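Local structure of predicted metal-dependent hydrolase of the TIM-barrel fold (Lactobacillus casei, 2QPX) at residues A[144-155]-A[206-217]. The protein probably acts as a zinc-dependent hydrolase of the amidohydrolase family, although its substrate is unknown. Residues are numbered along the deposited sequence; the frame is centred on the assembly and turned at random.
Sequences FAAWWQAFSNDV and LIDYMLYHVAPF
Trp148 of helix 144-155 reaches across to helix 206-217 as a knob set in a hole formed by Tyr209, His213, Val214 and Phe217, a worked example of two helices joined through aromatic side chains. Its CG lies opposite the backbone N (chi1 179°), a torsion that carries the indole toward the partner helix until CZ2 is 3.6 Å from His213 CB. In this predicted TIM-barrel protein, helix 183-196 also touches Phe144, Leu206 and Tyr209, and Trp147 NE1 bonds to Ala134 O; the Met210 side chain is about 12 Å from that of the zinc ligand His228.

Three rings form an aromatic cluster through edge-to-face pairs. Tyr209 sends CE1 over the centre of the six-membered ring of Trp148, the two planes standing at 75°. In turn, the edge of Phe144 is directed at the face of Tyr209 in an offset version, Phe144 CZ lying 3.7 Å from Tyr209 CE1. His213 CD2 lies over the centre of the other Tyr209 face.

Aliphatic and selenium contacts fill in around the rings. Leu206 CD1 sits at the Phe144 edge and meets Trp147 CZ3, at 3.7 Å. In one of two conformers, selenomethionine Met210 places SE obliquely, 4.9 Å from the Phe151 centroid, which fits a Met-aromatic contact. Toward the C-terminal ends of the segments, Phe217 CE2 comes within 3.6 Å of Ser152 CB, while Val155 CG1 lies at the edge of the Phe217 ring.

Within helix 144-155, Ser152 OG donates to Trp148 O (2.7 Å), which Ser152 N grips from the opposite face. Replacing Trp148 with an alanine would probably leave the hole unfilled and deprive the Tyr209 edge of its aromatic face.

No hydrogen bond joins the segments, whose N-to-C directions differ by 43°; this buried apolar interface (521 Å²) rests on van der Waals contact and hydrophobic burial, edge-to-face geometry orienting the rings.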
ATOM      1  N   PHE A 144     -11.441  34.366  21.572  1.00 20.39           N
ATOM      2  CA  PHE A 144     -12.073  33.435  20.630  1.00 20.34           C
ATOM      3  C   PHE A 144     -13.365  33.966  20.017  1.00 20.06           C
ATOM      4  O   PHE A 144     -13.592  33.843  18.812  1.00 19.04           O
ATOM      5  CB  PHE A 144     -12.331  32.086  21.311  1.00 19.77           C
ATOM      6  CG  PHE A 144     -13.129  31.120  20.477  1.00 17.91           C
ATOM      7  CD1 PHE A 144     -14.514  31.120  20.501  1.00 18.79           C
ATOM      8  CD2 PHE A 144     -12.501  30.225  19.652  1.00 17.78           C
ATOM      9  CE1 PHE A 144     -15.238  30.231  19.746  1.00 19.40           C
ATOM     10  CE2 PHE A 144     -13.234  29.322  18.883  1.00 19.99           C
ATOM     11  CZ  PHE A 144     -14.611  29.330  18.925  1.00 19.18           C
ATOM     12  N   ALA A 145     -14.269  34.494  20.817  1.00 20.12           N
ATOM     13  CA  ALA A 145     -15.575  34.850  20.262  1.00 18.64           C
ATOM     14  C   ALA A 145     -15.479  35.916  19.166  1.00 20.28           C
ATOM     15  O   ALA A 145     -16.136  35.805  18.115  1.00 21.09           O
ATOM     16  CB  ALA A 145     -16.516  35.328  21.396  1.00 20.63           C
ATOM     17  N   ALA A 146     -14.668  36.939  19.390  1.00 21.81           N
ATOM     18  CA  ALA A 146     -14.519  38.027  18.402  1.00 22.82           C
ATOM     19  C   ALA A 146     -13.757  37.503  17.184  1.00 21.98           C
ATOM     20  O   ALA A 146     -14.085  37.863  16.050  1.00 22.19           O
ATOM     21  CB  ALA A 146     -13.773  39.212  18.993  1.00 24.74           C
ATOM     22  N   TRP A 147     -12.744  36.677  17.416  1.00 20.70           N
ATOM     23  CA  TRP A 147     -12.001  36.053  16.310  1.00 18.06           C
ATOM     24  C   TRP A 147     -12.933  35.182  15.451  1.00 19.57           C
ATOM     25  O   TRP A 147     -12.972  35.300  14.213  1.00 18.06           O
ATOM     26  CB  TRP A 147     -10.870  35.200  16.841  1.00 18.83           C
ATOM     27  CG  TRP A 147     -10.299  34.297  15.777  1.00 18.37           C
ATOM     28  CD1 TRP A 147      -9.439  34.650  14.783  1.00 19.10           C
ATOM     29  CD2 TRP A 147     -10.585  32.910  15.595  1.00 16.84           C
ATOM     30  NE1 TRP A 147      -9.167  33.574  13.968  1.00 19.53           N
ATOM     31  CE2 TRP A 147      -9.843  32.480  14.462  1.00 18.16           C
ATOM     32  CE3 TRP A 147     -11.382  31.976  16.277  1.00 18.23           C
ATOM     33  CZ2 TRP A 147      -9.912  31.197  13.989  1.00 18.45           C
ATOM     34  CZ3 TRP A 147     -11.436  30.692  15.821  1.00 18.52           C
ATOM     35  CH2 TRP A 147     -10.707  30.308  14.664  1.00 18.52           C
ATOM     36  N   TRP A 148     -13.701  34.310  16.103  1.00 18.80           N
ATOM     37  CA  TRP A 148     -14.606  33.413  15.390  1.00 19.07           C
ATOM     38  C   TRP A 148     -15.661  34.187  14.596  1.00 18.53           C
ATOM     39  O   TRP A 148     -15.973  33.843  13.440  1.00 19.09           O
ATOM     40  CB  TRP A 148     -15.282  32.433  16.354  1.00 18.68           C
ATOM     41  CG  TRP A 148     -16.225  31.526  15.642  1.00 19.04           C
ATOM     42  CD1 TRP A 148     -17.581  31.519  15.725  1.00 22.82           C
ATOM     43  CD2 TRP A 148     -15.879  30.525  14.672  1.00 18.60           C
ATOM     44  NE1 TRP A 148     -18.102  30.566  14.893  1.00 23.38           N
ATOM     45  CE2 TRP A 148     -17.082  29.956  14.218  1.00 19.92           C
ATOM     46  CE3 TRP A 148     -14.673  30.078  14.132  1.00 20.53           C
ATOM     47  CZ2 TRP A 148     -17.103  28.916  13.281  1.00 19.97           C
ATOM     48  CZ3 TRP A 148     -14.691  29.056  13.218  1.00 21.23           C
ATOM     49  CH2 TRP A 148     -15.897  28.503  12.776  1.00 21.47           C
ATOM     50  N   GLN A 149     -16.214  35.234  15.186  1.00 20.61           N
ATOM     51  CA  GLN A 149     -17.201  36.034  14.452  1.00 21.24           C
ATOM     52  C   GLN A 149     -16.599  36.631  13.174  1.00 20.77           C
ATOM     53  O   GLN A 149     -17.197  36.549  12.097  1.00 21.46           O
ATOM     54  CB  GLN A 149     -17.803  37.134  15.346  1.00 22.39           C
ATOM     55  CG  GLN A 149     -18.782  38.012  14.603  1.00 25.00           C
ATOM     56  CD  GLN A 149     -19.379  39.069  15.505  1.00 31.64           C
ATOM     57  OE1 GLN A 149     -18.928  40.213  15.516  1.00 44.94           O
ATOM     58  NE2 GLN A 149     -20.363  38.680  16.293  1.00 37.12           N
ATOM     59  N   ALA A 150     -15.407  37.204  13.305  1.00 19.53           N
ATOM     60  CA  ALA A 150     -14.765  37.864  12.175  1.00 19.24           C
ATOM     61  C   ALA A 150     -14.381  36.842  11.085  1.00 19.44           C
ATOM     62  O   ALA A 150     -14.612  37.060   9.891  1.00 20.64           O
ATOM     63  CB  ALA A 150     -13.543  38.641  12.625  1.00 21.02           C
ATOM     64  N   PHE A 151     -13.792  35.741  11.525  1.00 18.26           N
ATOM     65  CA  PHE A 151     -13.312  34.718  10.598  1.00 19.22           C
ATOM     66  C   PHE A 151     -14.492  34.042   9.915  1.00 18.00           C
ATOM     67  O   PHE A 151     -14.490  33.889   8.690  1.00 18.35           O
ATOM     68  CB  PHE A 151     -12.418  33.714  11.331  1.00 18.45           C
ATOM     69  CG  PHE A 151     -12.108  32.468  10.535  1.00 16.21           C
ATOM     70  CD1 PHE A 151     -11.309  32.535   9.406  1.00 17.83           C
ATOM     71  CD2 PHE A 151     -12.693  31.260  10.844  1.00 19.01           C
ATOM     72  CE1 PHE A 151     -11.061  31.370   8.649  1.00 17.90           C
ATOM     73  CE2 PHE A 151     -12.437  30.104  10.088  1.00 19.56           C
ATOM     74  CZ  PHE A 151     -11.606  30.168   9.011  1.00 18.50           C
ATOM     75  N   SER A 152     -15.492  33.619  10.695  1.00 18.50           N
ATOM     76  CA  SER A 152     -16.638  32.958  10.099  1.00 18.83           C
ATOM     77  C   SER A 152     -17.367  33.887   9.122  1.00 18.61           C
ATOM     78  O   SER A 152     -17.878  33.448   8.089  1.00 18.29           O
ATOM     79  CB  SER A 152     -17.591  32.386  11.200  1.00 19.03           C
ATOM     80  OG  SER A 152     -18.156  33.402  11.974  1.00 22.50           O
ATOM     81  N   ASN A 153     -17.494  35.167   9.454  1.00 19.47           N
ATOM     82  CA  ASN A 153     -18.099  36.107   8.486  1.00 20.81           C
ATOM     83  C   ASN A 153     -17.302  36.145   7.162  1.00 20.59           C
ATOM     84  O   ASN A 153     -17.888  36.159   6.089  1.00 20.79           O
ATOM     85  CB  ASN A 153     -18.197  37.520   9.055  1.00 21.75           C
ATOM     86  CG  ASN A 153     -19.335  37.676  10.056  1.00 24.84           C
ATOM     87  OD1 ASN A 153     -20.246  36.846  10.128  1.00 25.90           O
ATOM     88  ND2 ASN A 153     -19.294  38.779  10.816  1.00 29.55           N
ATOM     89  N   ASP A 154     -15.967  36.138   7.254  1.00 19.37           N
ATOM     90  CA  ASP A 154     -15.117  36.121   6.062  1.00 18.27           C
ATOM     91  C   ASP A 154     -15.332  34.868   5.198  1.00 18.13           C
ATOM     92  O   ASP A 154     -15.434  34.951   3.983  1.00 19.99           O
ATOM     93  CB  ASP A 154     -13.662  36.323   6.448  1.00 17.95           C
ATOM     94  CG  ASP A 154     -12.834  36.884   5.316  1.00 20.52           C
ATOM     95  OD1 ASP A 154     -13.059  38.055   4.963  1.00 22.71           O
ATOM     96  OD2 ASP A 154     -11.965  36.171   4.758  1.00 20.92           O
ATOM     97  N   VAL A 155     -15.485  33.738   5.854  1.00 17.37           N
ATOM     98  CA  VAL A 155     -15.747  32.469   5.173  1.00 17.29           C
ATOM     99  C   VAL A 155     -17.104  32.543   4.452  1.00 16.20           C
ATOM    100  O   VAL A 155     -17.227  32.111   3.299  1.00 17.82           O
ATOM    101  CB  VAL A 155     -15.677  31.262   6.154  1.00 16.44           C
ATOM    102  CG1 VAL A 155     -16.226  29.980   5.525  1.00 18.12           C
ATOM    103  CG2 VAL A 155     -14.238  31.089   6.649  1.00 16.65           C
ATOM    104  N   LEU A 206      -8.652  23.389  17.769  1.00 14.80           N
ATOM    105  CA  LEU A 206      -9.201  24.533  17.044  1.00 14.50           C
ATOM    106  C   LEU A 206      -9.399  24.262  15.542  1.00 14.69           C
ATOM    107  O   LEU A 206     -10.425  24.649  14.993  1.00 14.89           O
ATOM    108  CB  LEU A 206      -8.359  25.782  17.290  1.00 15.67           C
ATOM    109  CG  LEU A 206      -8.900  27.073  16.694  1.00 14.82           C
ATOM    110  CD1 LEU A 206     -10.338  27.385  17.185  1.00 16.95           C
ATOM    111  CD2 LEU A 206      -7.915  28.254  16.963  1.00 16.11           C
ATOM    112  N   ILE A 207      -8.450  23.591  14.909  1.00 14.60           N
ATOM    113  CA  ILE A 207      -8.617  23.235  13.486  1.00 13.88           C
ATOM    114  C   ILE A 207      -9.831  22.323  13.293  1.00 13.57           C
ATOM    115  O   ILE A 207     -10.651  22.548  12.392  1.00 14.75           O
ATOM    116  CB  ILE A 207      -7.329  22.572  12.912  1.00 14.00           C
ATOM    117  CG1 ILE A 207      -6.242  23.662  12.734  1.00 15.43           C
ATOM    118  CG2 ILE A 207      -7.598  21.914  11.562  1.00 14.99           C
ATOM    119  CD1 ILE A 207      -4.820  23.133  12.383  1.00 18.27           C
ATOM    120  N   ASP A 208      -9.983  21.305  14.134  1.00 13.18           N
ATOM    121  CA  ASP A 208     -11.095  20.368  13.964  1.00 13.47           C
ATOM    122  C   ASP A 208     -12.417  21.098  14.248  1.00 14.31           C
ATOM    123  O   ASP A 208     -13.395  20.919  13.480  1.00 14.45           O
ATOM    124  CB  ASP A 208     -10.947  19.130  14.861  1.00 14.79           C
ATOM    125  CG  ASP A 208      -9.927  18.120  14.360  1.00 17.90           C
ATOM    126  OD1 ASP A 208      -9.225  18.403  13.370  1.00 19.01           O
ATOM    127  OD2 ASP A 208      -9.845  17.005  14.986  1.00 18.65           O
ATOM    128  N   TYR A 209     -12.479  21.933  15.300  1.00 13.75           N
ATOM    129  CA  TYR A 209     -13.685  22.755  15.532  1.00 14.31           C
ATOM    130  C   TYR A 209     -14.022  23.576  14.265  1.00 13.29           C
ATOM    131  O   TYR A 209     -15.189  23.630  13.795  1.00 15.46           O
ATOM    132  CB  TYR A 209     -13.470  23.705  16.735  1.00 14.57           C
ATOM    133  CG  TYR A 209     -14.639  24.576  17.038  1.00 16.14           C
ATOM    134  CD1 TYR A 209     -14.827  25.791  16.409  1.00 15.62           C
ATOM    135  CD2 TYR A 209     -15.591  24.170  17.987  1.00 15.01           C
ATOM    136  CE1 TYR A 209     -15.928  26.593  16.728  1.00 18.22           C
ATOM    137  CE2 TYR A 209     -16.677  24.923  18.283  1.00 17.61           C
ATOM    138  CZ  TYR A 209     -16.862  26.127  17.660  1.00 18.30           C
ATOM    139  OH  TYR A 209     -17.966  26.884  17.946  1.00 21.07           O
HETATM  140  N   MSE A 210     -13.009  24.277  13.740  1.00 13.54           N
HETATM  141  CA  MSE A 210     -13.166  25.116  12.576  0.50 14.09           C
HETATM  142  C   MSE A 210     -13.749  24.314  11.423  1.00 14.11           C
HETATM  143  O   MSE A 210     -14.711  24.750  10.758  1.00 15.77           O
HETATM  144  CB  MSE A 210     -11.793  25.637  12.165  0.50 14.83           C
HETATM  145  CG  MSE A 210     -11.802  26.537  10.975  0.50 13.73           C
HETATM  146 SE   MSE A 210     -10.033  26.834  10.182  0.40 16.74          SE
HETATM  147  CE  MSE A 210      -9.794  25.179   9.152  0.50 19.14           C
ATOM    148  N   LEU A 211     -13.168  23.133  11.165  1.00 13.27           N
ATOM    149  CA  LEU A 211     -13.624  22.359   9.999  1.00 13.73           C
ATOM    150  C   LEU A 211     -15.076  21.882  10.135  1.00 14.30           C
ATOM    151  O   LEU A 211     -15.848  21.896   9.159  1.00 14.92           O
ATOM    152  CB  LEU A 211     -12.679  21.189   9.758  1.00 13.59           C
ATOM    153  CG  LEU A 211     -11.297  21.598   9.224  1.00 12.96           C
ATOM    154  CD1 LEU A 211     -10.322  20.412   9.342  1.00 17.09           C
ATOM    155  CD2 LEU A 211     -11.440  22.166   7.792  1.00 16.06           C
ATOM    156  N   TYR A 212     -15.463  21.451  11.334  1.00 14.55           N
ATOM    157  CA  TYR A 212     -16.850  21.032  11.546  1.00 15.38           C
ATOM    158  C   TYR A 212     -17.795  22.213  11.451  1.00 14.89           C
ATOM    159  O   TYR A 212     -18.878  22.109  10.894  1.00 16.90           O
ATOM    160  CB  TYR A 212     -17.021  20.318  12.902  1.00 15.24           C
ATOM    161  CG  TYR A 212     -16.673  18.826  12.837  1.00 16.36           C
ATOM    162  CD1 TYR A 212     -15.367  18.385  12.909  1.00 16.08           C
ATOM    163  CD2 TYR A 212     -17.669  17.840  12.660  1.00 17.17           C
ATOM    164  CE1 TYR A 212     -15.059  17.037  12.843  1.00 16.64           C
ATOM    165  CE2 TYR A 212     -17.348  16.479  12.566  1.00 19.74           C
ATOM    166  CZ  TYR A 212     -16.054  16.087  12.656  1.00 18.60           C
ATOM    167  OH  TYR A 212     -15.714  14.753  12.563  1.00 21.05           O
ATOM    168  N   HIS A 213     -17.390  23.362  11.982  1.00 13.89           N
ATOM    169  CA  HIS A 213     -18.257  24.536  11.998  1.00 15.28           C
ATOM    170  C   HIS A 213     -18.331  25.320  10.693  1.00 15.30           C
ATOM    171  O   HIS A 213     -19.361  25.925  10.419  1.00 17.76           O
ATOM    172  CB  HIS A 213     -17.946  25.412  13.202  1.00 16.09           C
ATOM    173  CG  HIS A 213     -18.411  24.816  14.478  1.00 15.88           C
ATOM    174  ND1 HIS A 213     -19.571  25.242  15.095  1.00 23.52           N
ATOM    175  CD2 HIS A 213     -17.968  23.754  15.199  1.00 15.88           C
ATOM    176  CE1 HIS A 213     -19.781  24.518  16.182  1.00 21.86           C
ATOM    177  NE2 HIS A 213     -18.855  23.587  16.258  1.00 20.34           N
ATOM    178  N   VAL A 214     -17.310  25.281   9.845  1.00 14.70           N
ATOM    179  CA  VAL A 214     -17.412  25.972   8.578  1.00 15.49           C
ATOM    180  C   VAL A 214     -18.158  25.143   7.526  1.00 15.20           C
ATOM    181  O   VAL A 214     -18.588  25.699   6.522  1.00 16.41           O
ATOM    182  CB  VAL A 214     -16.052  26.465   8.001  1.00 15.83           C
ATOM    183  CG1 VAL A 214     -15.387  27.459   8.965  1.00 17.00           C
ATOM    184  CG2 VAL A 214     -15.152  25.296   7.596  1.00 16.50           C
ATOM    185  N   ALA A 215     -18.274  23.833   7.712  1.00 15.73           N
ATOM    186  CA  ALA A 215     -18.926  22.985   6.713  1.00 14.91           C
ATOM    187  C   ALA A 215     -20.300  23.525   6.280  1.00 15.04           C
ATOM    188  O   ALA A 215     -20.570  23.624   5.081  1.00 16.52           O
ATOM    189  CB  ALA A 215     -18.940  21.492   7.142  1.00 16.37           C
ATOM    190  N   PRO A 216     -21.191  23.852   7.235  1.00 16.10           N
ATOM    191  CA  PRO A 216     -22.499  24.395   6.808  1.00 16.85           C
ATOM    192  C   PRO A 216     -22.393  25.710   6.019  1.00 17.45           C
ATOM    193  O   PRO A 216     -23.205  25.963   5.128  1.00 19.55           O
ATOM    194  CB  PRO A 216     -23.237  24.617   8.127  1.00 19.65           C
ATOM    195  CG  PRO A 216     -22.439  23.969   9.147  1.00 23.63           C
ATOM    196  CD  PRO A 216     -21.113  23.643   8.687  1.00 17.32           C
ATOM    197  N   PHE A 217     -21.413  26.553   6.359  1.00 17.70           N
ATOM    198  CA  PHE A 217     -21.215  27.801   5.658  1.00 16.99           C
ATOM    199  C   PHE A 217     -20.813  27.561   4.199  1.00 16.12           C
ATOM    200  O   PHE A 217     -21.176  28.323   3.306  1.00 19.18           O
ATOM    201  CB  PHE A 217     -20.144  28.684   6.275  1.00 17.46           C
ATOM    202  CG  PHE A 217     -20.216  28.864   7.776  1.00 18.98           C
ATOM    203  CD1 PHE A 217     -21.403  28.804   8.473  1.00 22.00           C
ATOM    204  CD2 PHE A 217     -19.067  29.229   8.468  1.00 20.15           C
ATOM    205  CE1 PHE A 217     -21.424  29.023   9.858  1.00 22.08           C
ATOM    206  CE2 PHE A 217     -19.090  29.407   9.845  1.00 20.39           C
ATOM    207  CZ  PHE A 217     -20.272  29.328  10.513  1.00 20.58           C
TER